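Local structure of enolase-phosphatase E1 (Saccharomyces cerevisiae, 2G80) at residues D70-I82 against K101-W113. The protein probably catalyses, with magnesium, the enolization and then dephosphorylation of a diketo-methylthiopentyl phosphate to an acireductone in methionine salvage. Residues are numbered along the deposited sequence; the frame is centred on the assembly and turned at random.
Sequences DSPVSNILSQFHI and KDPILKQLQGYVW
Ile104 CG2 stands over the centre of the Phe80 ring, 3.7 Å from its centroid and only 10° off the normal, a CH-pi contact near one end of the seam between segments 70-82 and 101-113. Near the other end comes a second, where Val73 CB lies over one face of Tyr111, offset toward the rim.

Aliphatic packing fills the space between. Ile76 is a knob in a hole formed by Ile104, Gln107, Leu108 and Tyr111; CG2, anti to the backbone N, faces Leu108 CB at 3.9 Å, while CG1, beside that N, carries CD1 toward Tyr111 CB. Leu108 forks between neighbours: its CD1 meets Val73 CG2 at 3.6 Å, and its CD2 meets Leu77 CD2 and the edge of Phe80.

Polar groups take part without bonding across the contact. Asp102, the N-cap, accepts from Ile104 N through OD1 at 3.0 Å and sets OD2 at the Phe80 edge, 3.6 Å from CE1, with carboxylate and ring planes 83° apart. At the periphery, Gln79 lays its OE1 against Ile104 CD1.

Phe80 also touches Leu88 of helix 85-97. An alanine here would remove the ring and is likely to leave Ile104 CG2 without its aromatic face and open a gap beside Leu108 CD2. The near-antiparallel helices, crossing at -159° within the helical cap inserted between strands 33-36 and 140-143 of the HAD core, away from the magnesium site, thus adhere by shape and apolar burial rather than by directional polar bonds.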
# COMPACT_ATOMS: atom_id res chain seq x y z
N ASP A 70 -0.86 -25.73 17.57
CA ASP A 70 0.32 -24.98 18.04
C ASP A 70 1.08 -24.06 17.05
O ASP A 70 2.11 -23.50 17.43
N SER A 71 0.56 -23.87 15.83
CA SER A 71 1.24 -23.05 14.79
C SER A 71 1.15 -21.52 15.02
O SER A 71 0.27 -21.04 15.74
CB SER A 71 0.63 -23.34 13.40
OG SER A 71 0.46 -24.72 13.15
N PRO A 72 2.09 -20.74 14.43
CA PRO A 72 1.93 -19.26 14.42
C PRO A 72 0.68 -18.81 13.62
O PRO A 72 0.04 -17.82 14.01
CB PRO A 72 3.21 -18.76 13.74
CG PRO A 72 4.19 -19.88 13.89
CD PRO A 72 3.39 -21.14 13.84
N VAL A 73 0.34 -19.51 12.52
CA VAL A 73 -0.89 -19.24 11.76
C VAL A 73 -2.17 -19.68 12.53
O VAL A 73 -3.25 -19.12 12.31
CB VAL A 73 -0.86 -19.89 10.33
CG1 VAL A 73 -1.05 -21.41 10.40
CG2 VAL A 73 -1.90 -19.28 9.43
N SER A 74 -2.05 -20.69 13.39
CA SER A 74 -3.15 -21.25 14.22
C SER A 74 -3.66 -20.21 15.25
O SER A 74 -4.87 -20.13 15.53
CB SER A 74 -2.66 -22.53 14.89
OG SER A 74 -3.62 -23.14 15.71
N ASN A 75 -2.74 -19.42 15.79
CA ASN A 75 -3.05 -18.32 16.70
C ASN A 75 -3.80 -17.21 15.98
O ASN A 75 -4.74 -16.65 16.53
CB ASN A 75 -1.77 -17.76 17.32
CG ASN A 75 -1.01 -18.81 18.15
OD1 ASN A 75 -1.58 -19.81 18.61
ND2 ASN A 75 0.30 -18.59 18.33
N ILE A 76 -3.42 -16.93 14.73
CA ILE A 76 -4.15 -15.95 13.90
C ILE A 76 -5.56 -16.49 13.60
O ILE A 76 -6.53 -15.81 13.86
CB ILE A 76 -3.40 -15.59 12.57
CG1 ILE A 76 -2.03 -14.96 12.88
CG2 ILE A 76 -4.26 -14.59 11.73
CD1 ILE A 76 -1.08 -14.88 11.72
N LEU A 77 -5.63 -17.73 13.11
CA LEU A 77 -6.90 -18.36 12.75
C LEU A 77 -7.92 -18.45 13.87
O LEU A 77 -9.10 -18.27 13.62
CB LEU A 77 -6.68 -19.72 12.09
CG LEU A 77 -6.10 -19.67 10.67
CD1 LEU A 77 -5.74 -21.08 10.24
CD2 LEU A 77 -7.06 -19.07 9.65
N SER A 78 -7.45 -18.72 15.10
CA SER A 78 -8.31 -18.81 16.28
C SER A 78 -9.02 -17.48 16.60
O SER A 78 -10.12 -17.51 17.13
CB SER A 78 -7.54 -19.31 17.51
OG SER A 78 -6.54 -18.35 17.87
N GLN A 79 -8.41 -16.34 16.26
CA GLN A 79 -9.02 -15.02 16.49
C GLN A 79 -10.23 -14.65 15.61
O GLN A 79 -10.78 -13.56 15.76
CB GLN A 79 -7.96 -13.93 16.49
CG GLN A 79 -6.98 -14.11 17.65
CD GLN A 79 -6.21 -12.85 17.99
OE1 GLN A 79 -5.68 -12.18 17.12
NE2 GLN A 79 -6.13 -12.53 19.29
N PHE A 80 -10.60 -15.52 14.67
CA PHE A 80 -11.87 -15.39 13.94
C PHE A 80 -13.02 -15.91 14.81
O PHE A 80 -14.16 -15.53 14.58
CB PHE A 80 -11.87 -16.13 12.61
CG PHE A 80 -11.02 -15.49 11.57
CD1 PHE A 80 -11.43 -14.28 10.98
CD2 PHE A 80 -9.82 -16.07 11.17
CE1 PHE A 80 -10.66 -13.67 9.99
CE2 PHE A 80 -9.05 -15.48 10.18
CZ PHE A 80 -9.47 -14.26 9.58
N HIS A 81 -12.70 -16.78 15.78
CA HIS A 81 -13.66 -17.40 16.71
C HIS A 81 -14.70 -18.31 16.04
O HIS A 81 -15.85 -18.38 16.50
CB HIS A 81 -14.32 -16.35 17.66
CG HIS A 81 -13.32 -15.51 18.38
ND1 HIS A 81 -12.47 -16.03 19.34
CD2 HIS A 81 -12.98 -14.21 18.23
CE1 HIS A 81 -11.67 -15.07 19.77
NE2 HIS A 81 -11.96 -13.95 19.12
N ILE A 82 -14.28 -19.01 15.00
CA ILE A 82 -15.09 -19.99 14.26
C ILE A 82 -14.31 -21.31 14.28
O ILE A 82 -13.26 -21.42 13.65
CB ILE A 82 -15.32 -19.58 12.79
CG1 ILE A 82 -16.01 -18.22 12.70
CG2 ILE A 82 -16.16 -20.68 12.07
CD1 ILE A 82 -16.03 -17.64 11.29
N LYS A 101 -12.75 -4.92 6.02
CA LYS A 101 -11.52 -4.53 6.74
C LYS A 101 -11.59 -5.11 8.17
O LYS A 101 -12.06 -4.46 9.10
CB LYS A 101 -11.37 -2.99 6.73
CG LYS A 101 -11.54 -2.33 5.33
CD LYS A 101 -10.74 -3.04 4.21
CE LYS A 101 -10.74 -2.25 2.90
NZ LYS A 101 -12.12 -1.92 2.42
N ASP A 102 -11.18 -6.36 8.30
CA ASP A 102 -11.11 -7.08 9.58
C ASP A 102 -9.59 -7.20 9.83
O ASP A 102 -8.90 -7.74 8.97
CB ASP A 102 -11.80 -8.46 9.44
CG ASP A 102 -11.64 -9.39 10.66
OD1 ASP A 102 -10.93 -9.09 11.64
OD2 ASP A 102 -12.23 -10.50 10.61
N PRO A 103 -9.09 -6.72 11.01
CA PRO A 103 -7.65 -6.83 11.30
C PRO A 103 -7.09 -8.26 11.41
O PRO A 103 -5.89 -8.46 11.22
CB PRO A 103 -7.51 -6.11 12.67
CG PRO A 103 -8.81 -6.23 13.28
CD PRO A 103 -9.80 -6.10 12.14
N ILE A 104 -7.93 -9.23 11.73
CA ILE A 104 -7.50 -10.62 11.82
C ILE A 104 -7.26 -11.14 10.40
O ILE A 104 -6.33 -11.92 10.19
CB ILE A 104 -8.49 -11.53 12.64
CG1 ILE A 104 -8.79 -10.91 14.02
CG2 ILE A 104 -7.93 -12.97 12.75
CD1 ILE A 104 -7.52 -10.60 14.89
N LEU A 105 -8.09 -10.70 9.44
CA LEU A 105 -7.89 -10.99 8.01
C LEU A 105 -6.56 -10.42 7.52
O LEU A 105 -5.79 -11.13 6.88
CB LEU A 105 -9.03 -10.42 7.15
CG LEU A 105 -8.93 -10.67 5.62
CD1 LEU A 105 -8.95 -12.16 5.35
CD2 LEU A 105 -10.05 -9.97 4.84
N LYS A 106 -6.30 -9.14 7.83
CA LYS A 106 -5.06 -8.46 7.44
C LYS A 106 -3.81 -9.12 7.96
O LYS A 106 -2.79 -9.17 7.25
CB LYS A 106 -5.07 -6.97 7.82
CG LYS A 106 -6.26 -6.13 7.28
CD LYS A 106 -6.64 -6.52 5.85
CE LYS A 106 -7.69 -5.65 5.19
NZ LYS A 106 -7.85 -6.19 3.77
N GLN A 107 -3.87 -9.64 9.18
CA GLN A 107 -2.76 -10.42 9.73
C GLN A 107 -2.60 -11.72 8.97
O GLN A 107 -1.48 -12.11 8.65
CB GLN A 107 -2.98 -10.73 11.19
CG GLN A 107 -2.87 -9.52 12.08
CD GLN A 107 -3.28 -9.84 13.48
OE1 GLN A 107 -2.86 -10.86 14.03
NE2 GLN A 107 -4.12 -8.99 14.06
N LEU A 108 -3.71 -12.41 8.71
CA LEU A 108 -3.62 -13.67 7.97
C LEU A 108 -3.04 -13.43 6.56
O LEU A 108 -2.19 -14.22 6.12
CB LEU A 108 -4.97 -14.36 7.89
CG LEU A 108 -4.98 -15.77 7.30
CD1 LEU A 108 -4.11 -16.72 8.14
CD2 LEU A 108 -6.42 -16.23 7.19
N GLN A 109 -3.51 -12.36 5.92
CA GLN A 109 -2.98 -11.87 4.64
C GLN A 109 -1.49 -11.55 4.69
O GLN A 109 -0.77 -11.91 3.78
CB GLN A 109 -3.75 -10.63 4.18
CG GLN A 109 -5.11 -11.01 3.66
CD GLN A 109 -5.98 -9.85 3.26
OE1 GLN A 109 -5.84 -8.73 3.76
NE2 GLN A 109 -6.93 -10.14 2.38
N GLY A 110 -1.07 -10.87 5.75
CA GLY A 110 0.32 -10.53 5.99
C GLY A 110 1.19 -11.77 6.04
O GLY A 110 2.22 -11.82 5.38
N TYR A 111 0.75 -12.77 6.81
CA TYR A 111 1.45 -14.03 6.96
C TYR A 111 1.62 -14.76 5.60
O TYR A 111 2.71 -15.20 5.26
CB TYR A 111 0.68 -14.92 7.96
CG TYR A 111 1.27 -16.28 8.16
CD1 TYR A 111 2.25 -16.50 9.16
CD2 TYR A 111 0.87 -17.35 7.37
CE1 TYR A 111 2.82 -17.75 9.34
CE2 TYR A 111 1.45 -18.63 7.54
CZ TYR A 111 2.41 -18.81 8.53
OH TYR A 111 2.96 -20.06 8.72
N VAL A 112 0.52 -14.88 4.86
CA VAL A 112 0.52 -15.57 3.55
C VAL A 112 1.36 -14.79 2.50
O VAL A 112 2.16 -15.40 1.76
CB VAL A 112 -0.95 -15.81 3.06
CG1 VAL A 112 -1.00 -16.39 1.65
CG2 VAL A 112 -1.68 -16.76 4.02
N TRP A 113 1.18 -13.48 2.45
CA TRP A 113 1.91 -12.61 1.53
C TRP A 113 3.38 -12.59 1.86
O TRP A 113 4.19 -12.69 0.93
CB TRP A 113 1.34 -11.18 1.46
CG TRP A 113 -0.02 -11.09 0.88
CD1 TRP A 113 -0.59 -11.92 -0.05
CD2 TRP A 113 -0.99 -10.04 1.11
NE1 TRP A 113 -1.83 -11.49 -0.38
CE2 TRP A 113 -2.11 -10.33 0.30
CE3 TRP A 113 -1.00 -8.88 1.88
CZ2 TRP A 113 -3.26 -9.52 0.28
CZ3 TRP A 113 -2.14 -8.05 1.85
CH2 TRP A 113 -3.26 -8.39 1.06